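Local coordinates for peptidase M16 domain protein (Alicyclobacillus acidocaldarius subsp. acidocaldarius DSM 446, PDB 4XEA), which is a putative metallopeptidase of the M16 family that probably uses a bound metal ion to hydrolyse peptide bonds, at residues Y149-H160 against N311-G319. Residues are numbered along the deposited sequence; the frame is centred on the assembly and turned at random.
Sequences YMELLRAMYHEH and NTFGYTLVG
Helix-on-sheet packing sets Tyr149, Leu152, Leu153 and Met156 of helix 149-156 against Tyr315 and Leu317 of strand 314-319, in the mixed sheet that also contains strands 252-258 and 415-422. The two axes run 138° apart in direction, 11.3 Å at closest approach. Leu153 CD2 lies over one face of the Tyr315 ring, 4.2 Å from the ring centroid, a CH-pi contact. The selenium of selenomethionine Met156 lies 5.3 Å from the same centroid, oblique to the ring (50° off the normal), a Met-aromatic contact. Tyr149, its CG trans to the backbone N (chi1 176°), brings OH to Tyr315 OH in a 2.5 Å hydrogen bond, while Leu317 CD1 meets the edge of its ring. With an alanine at Tyr149, the Tyr315 hydroxyl would probably lose this partner and a gap would open beside Leu317 CD1. Leu152 CD1 and Leu317 CD2 are tight at 3.5 Å; strand 415-422 also touches Leu152. Loop residues prolong the contact beyond the helix, where one water accepts from both Tyr157 OH and Gly314 N, bridging the segments. Phe313 CB sits over one face of the His160 imidazole, whose edge is turned to Thr312: His160 NE2 and Thr312 OG1 are hydrogen-bonded at 2.8 Å.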
loop_
_atom_site.group_PDB
_atom_site.type_symbol
_atom_site.label_atom_id
_atom_site.label_comp_id
_atom_site.label_asym_id
_atom_site.label_seq_id
_atom_site.Cartn_x
_atom_site.Cartn_y
_atom_site.Cartn_z
ATOM N N TYR A 149 16.827 10.414 -5.804
ATOM C CA TYR A 149 17.162 9.089 -6.330
ATOM C C TYR A 149 17.968 9.204 -7.618
ATOM O O TYR A 149 19.041 8.599 -7.745
ATOM C CB TYR A 149 15.862 8.319 -6.559
ATOM C CG TYR A 149 16.021 6.982 -7.192
ATOM C CD1 TYR A 149 15.605 6.772 -8.502
ATOM C CD2 TYR A 149 16.591 5.942 -6.518
ATOM C CE1 TYR A 149 15.732 5.537 -9.111
ATOM C CE2 TYR A 149 16.742 4.677 -7.132
ATOM C CZ TYR A 149 16.314 4.493 -8.415
ATOM O OH TYR A 149 16.432 3.271 -9.037
HETATM N N MSE A 150 17.494 10.014 -8.560
HETATM C CA MSE A 150 18.199 10.105 -9.845
HETATM C C MSE A 150 19.565 10.792 -9.683
HETATM O O MSE A 150 20.505 10.415 -10.367
HETATM C CB MSE A 150 17.346 10.757 -10.959
HETATM C CG MSE A 150 16.195 9.823 -11.509
HETATM SE SE MSE A 150 16.665 7.983 -11.982
HETATM C CE MSE A 150 18.279 8.400 -13.030
ATOM N N GLU A 151 19.681 11.721 -8.736
ATOM C CA GLU A 151 20.989 12.379 -8.463
ATOM C C GLU A 151 22.015 11.337 -7.945
ATOM O O GLU A 151 23.138 11.302 -8.392
ATOM C CB GLU A 151 20.849 13.548 -7.477
ATOM C CG GLU A 151 20.174 14.798 -8.031
ATOM C CD GLU A 151 20.832 15.336 -9.318
ATOM O OE1 GLU A 151 22.057 15.125 -9.530
ATOM O OE2 GLU A 151 20.094 15.964 -10.115
ATOM N N LEU A 152 21.566 10.457 -7.064
ATOM C CA LEU A 152 22.404 9.354 -6.557
ATOM C C LEU A 152 22.902 8.466 -7.707
ATOM O O LEU A 152 24.131 8.258 -7.881
ATOM C CB LEU A 152 21.594 8.583 -5.509
ATOM C CG LEU A 152 22.164 7.365 -4.767
ATOM C CD1 LEU A 152 22.328 6.225 -5.721
ATOM C CD2 LEU A 152 23.419 7.721 -4.097
ATOM N N LEU A 153 21.981 8.011 -8.557
ATOM C CA LEU A 153 22.359 7.186 -9.704
ATOM C C LEU A 153 23.315 7.865 -10.659
ATOM O O LEU A 153 24.288 7.205 -11.176
ATOM C CB LEU A 153 21.127 6.663 -10.455
ATOM C CG LEU A 153 20.217 5.660 -9.721
ATOM C CD1 LEU A 153 19.043 5.143 -10.629
ATOM C CD2 LEU A 153 21.014 4.449 -9.253
ATOM N N ARG A 154 23.046 9.142 -10.924
ATOM C CA ARG A 154 23.865 9.936 -11.808
ATOM C C ARG A 154 25.290 10.118 -11.213
ATOM O O ARG A 154 26.266 10.110 -11.949
ATOM C CB ARG A 154 23.266 11.305 -12.121
ATOM C CG ARG A 154 22.246 11.293 -13.272
ATOM C CD ARG A 154 21.879 12.713 -13.778
ATOM N NE ARG A 154 21.002 13.509 -12.911
ATOM C CZ ARG A 154 19.661 13.469 -12.900
ATOM N NH1 ARG A 154 18.984 14.280 -12.085
ATOM N NH2 ARG A 154 18.983 12.616 -13.671
ATOM N N ALA A 155 25.362 10.220 -9.897
ATOM C CA ALA A 155 26.652 10.308 -9.205
ATOM C C ALA A 155 27.372 8.930 -9.211
ATOM O O ALA A 155 28.594 8.831 -9.448
ATOM C CB ALA A 155 26.434 10.834 -7.779
HETATM N N MSE A 156 26.610 7.871 -8.970
HETATM C CA MSE A 156 27.159 6.537 -8.843
HETATM C C MSE A 156 27.712 5.942 -10.156
HETATM O O MSE A 156 28.789 5.335 -10.150
HETATM C CB MSE A 156 26.107 5.615 -8.223
HETATM C CG MSE A 156 26.489 4.179 -8.053
HETATM SE SE MSE A 156 25.180 3.127 -7.053
HETATM C CE MSE A 156 25.385 3.902 -5.401
ATOM N N TYR A 157 26.976 6.132 -11.251
ATOM C CA TYR A 157 27.219 5.422 -12.494
ATOM C C TYR A 157 27.866 6.347 -13.522
ATOM O O TYR A 157 27.410 7.459 -13.762
ATOM C CB TYR A 157 25.906 4.737 -13.020
ATOM C CG TYR A 157 25.549 3.541 -12.232
ATOM C CD1 TYR A 157 26.168 2.307 -12.469
ATOM C CD2 TYR A 157 24.638 3.620 -11.173
ATOM C CE1 TYR A 157 25.846 1.158 -11.705
ATOM C CE2 TYR A 157 24.318 2.488 -10.416
ATOM C CZ TYR A 157 24.945 1.287 -10.652
ATOM O OH TYR A 157 24.637 0.244 -9.855
ATOM N N HIS A 158 28.958 5.880 -14.133
ATOM C CA HIS A 158 29.626 6.619 -15.176
ATOM C C HIS A 158 28.913 6.533 -16.530
ATOM O O HIS A 158 28.831 7.536 -17.234
ATOM C CB HIS A 158 31.060 6.099 -15.404
ATOM C CG HIS A 158 31.967 6.254 -14.222
ATOM N ND1 HIS A 158 33.112 7.022 -14.259
ATOM C CD2 HIS A 158 31.931 5.689 -12.997
ATOM C CE1 HIS A 158 33.706 6.965 -13.080
ATOM N NE2 HIS A 158 32.994 6.180 -12.292
ATOM N N GLU A 159 28.537 5.322 -16.923
ATOM C CA GLU A 159 28.096 5.032 -18.306
ATOM C C GLU A 159 26.881 4.096 -18.380
ATOM O O GLU A 159 26.183 4.109 -19.375
ATOM C CB GLU A 159 29.185 4.273 -19.102
ATOM C CG GLU A 159 30.482 4.904 -19.302
ATOM C CD GLU A 159 31.647 3.867 -19.260
ATOM O OE1 GLU A 159 31.732 2.966 -20.150
ATOM O OE2 GLU A 159 32.495 4.008 -18.331
ATOM N N HIS A 160 26.690 3.226 -17.385
ATOM C CA HIS A 160 25.603 2.262 -17.390
ATOM C C HIS A 160 24.235 2.972 -17.622
ATOM O O HIS A 160 23.992 4.027 -17.032
ATOM C CB HIS A 160 25.573 1.473 -16.081
ATOM C CG HIS A 160 24.742 0.226 -16.148
ATOM N ND1 HIS A 160 23.367 0.250 -16.258
ATOM C CD2 HIS A 160 25.104 -1.084 -16.189
ATOM C CE1 HIS A 160 22.913 -0.989 -16.333
ATOM N NE2 HIS A 160 23.943 -1.818 -16.296
ATOM N N ASN A 311 20.957 -8.410 -13.652
ATOM C CA ASN A 311 22.034 -9.107 -14.340
ATOM C C ASN A 311 23.290 -8.262 -14.587
ATOM O O ASN A 311 24.418 -8.815 -14.548
ATOM C CB ASN A 311 21.542 -9.740 -15.651
ATOM C CG ASN A 311 20.600 -10.931 -15.469
ATOM O OD1 ASN A 311 19.983 -11.337 -16.442
ATOM N ND2 ASN A 311 20.513 -11.544 -14.255
ATOM N N THR A 312 23.138 -6.947 -14.822
ATOM C CA THR A 312 24.264 -6.102 -15.194
ATOM C C THR A 312 24.595 -4.978 -14.201
ATOM O O THR A 312 25.534 -4.214 -14.428
ATOM C CB THR A 312 24.037 -5.448 -16.545
ATOM O OG1 THR A 312 22.986 -4.455 -16.420
ATOM C CG2 THR A 312 23.663 -6.550 -17.606
ATOM N N PHE A 313 23.864 -4.897 -13.094
ATOM C CA PHE A 313 24.196 -3.878 -12.072
ATOM C C PHE A 313 23.533 -4.223 -10.769
ATOM O O PHE A 313 22.625 -5.057 -10.723
ATOM C CB PHE A 313 23.698 -2.506 -12.534
ATOM C CG PHE A 313 22.206 -2.379 -12.537
ATOM C CD1 PHE A 313 21.543 -1.863 -11.412
ATOM C CD2 PHE A 313 21.447 -2.813 -13.600
ATOM C CE1 PHE A 313 20.186 -1.774 -11.368
ATOM C CE2 PHE A 313 20.065 -2.713 -13.566
ATOM C CZ PHE A 313 19.427 -2.207 -12.447
ATOM N N GLY A 314 23.967 -3.583 -9.704
ATOM C CA GLY A 314 23.248 -3.626 -8.444
ATOM C C GLY A 314 23.675 -2.511 -7.507
ATOM O O GLY A 314 24.804 -1.995 -7.602
ATOM N N TYR A 315 22.789 -2.165 -6.572
ATOM C CA TYR A 315 23.133 -1.156 -5.542
ATOM C C TYR A 315 22.281 -1.259 -4.287
ATOM O O TYR A 315 21.167 -1.805 -4.324
ATOM C CB TYR A 315 22.983 0.255 -6.099
ATOM C CG TYR A 315 21.642 0.578 -6.696
ATOM C CD1 TYR A 315 20.563 1.003 -5.895
ATOM C CD2 TYR A 315 21.410 0.435 -8.063
ATOM C CE1 TYR A 315 19.309 1.250 -6.446
ATOM C CE2 TYR A 315 20.175 0.722 -8.603
ATOM C CZ TYR A 315 19.133 1.110 -7.797
ATOM O OH TYR A 315 17.906 1.368 -8.337
ATOM N N THR A 316 22.836 -0.725 -3.190
ATOM C CA THR A 316 22.109 -0.502 -1.933
ATOM C C THR A 316 21.807 0.996 -1.796
ATOM O O THR A 316 22.660 1.844 -2.186
ATOM C CB THR A 316 22.998 -0.961 -0.743
ATOM O OG1 THR A 316 23.338 -2.338 -0.913
ATOM C CG2 THR A 316 22.335 -0.720 0.588
ATOM N N LEU A 317 20.601 1.317 -1.289
ATOM C CA LEU A 317 20.194 2.663 -0.906
ATOM C C LEU A 317 19.619 2.711 0.499
ATOM O O LEU A 317 18.757 1.875 0.864
ATOM C CB LEU A 317 19.053 3.129 -1.790
ATOM C CG LEU A 317 19.322 3.336 -3.259
ATOM C CD1 LEU A 317 18.004 3.948 -3.856
ATOM C CD2 LEU A 317 20.541 4.260 -3.456
ATOM N N VAL A 318 20.038 3.704 1.275
ATOM C CA VAL A 318 19.526 3.906 2.618
ATOM C C VAL A 318 19.282 5.385 2.812
ATOM O O VAL A 318 20.114 6.212 2.418
ATOM C CB VAL A 318 20.553 3.449 3.690
ATOM C CG1 VAL A 318 20.012 3.674 5.128
ATOM C CG2 VAL A 318 20.939 1.981 3.481
ATOM N N GLY A 319 18.182 5.729 3.461
ATOM C CA GLY A 319 17.961 7.128 3.830
ATOM C C GLY A 319 16.505 7.494 3.904
ATOM O O GLY A 319 15.648 6.638 4.087
HETATM O O HOH W 1 26.402 -1.825 -10.262
#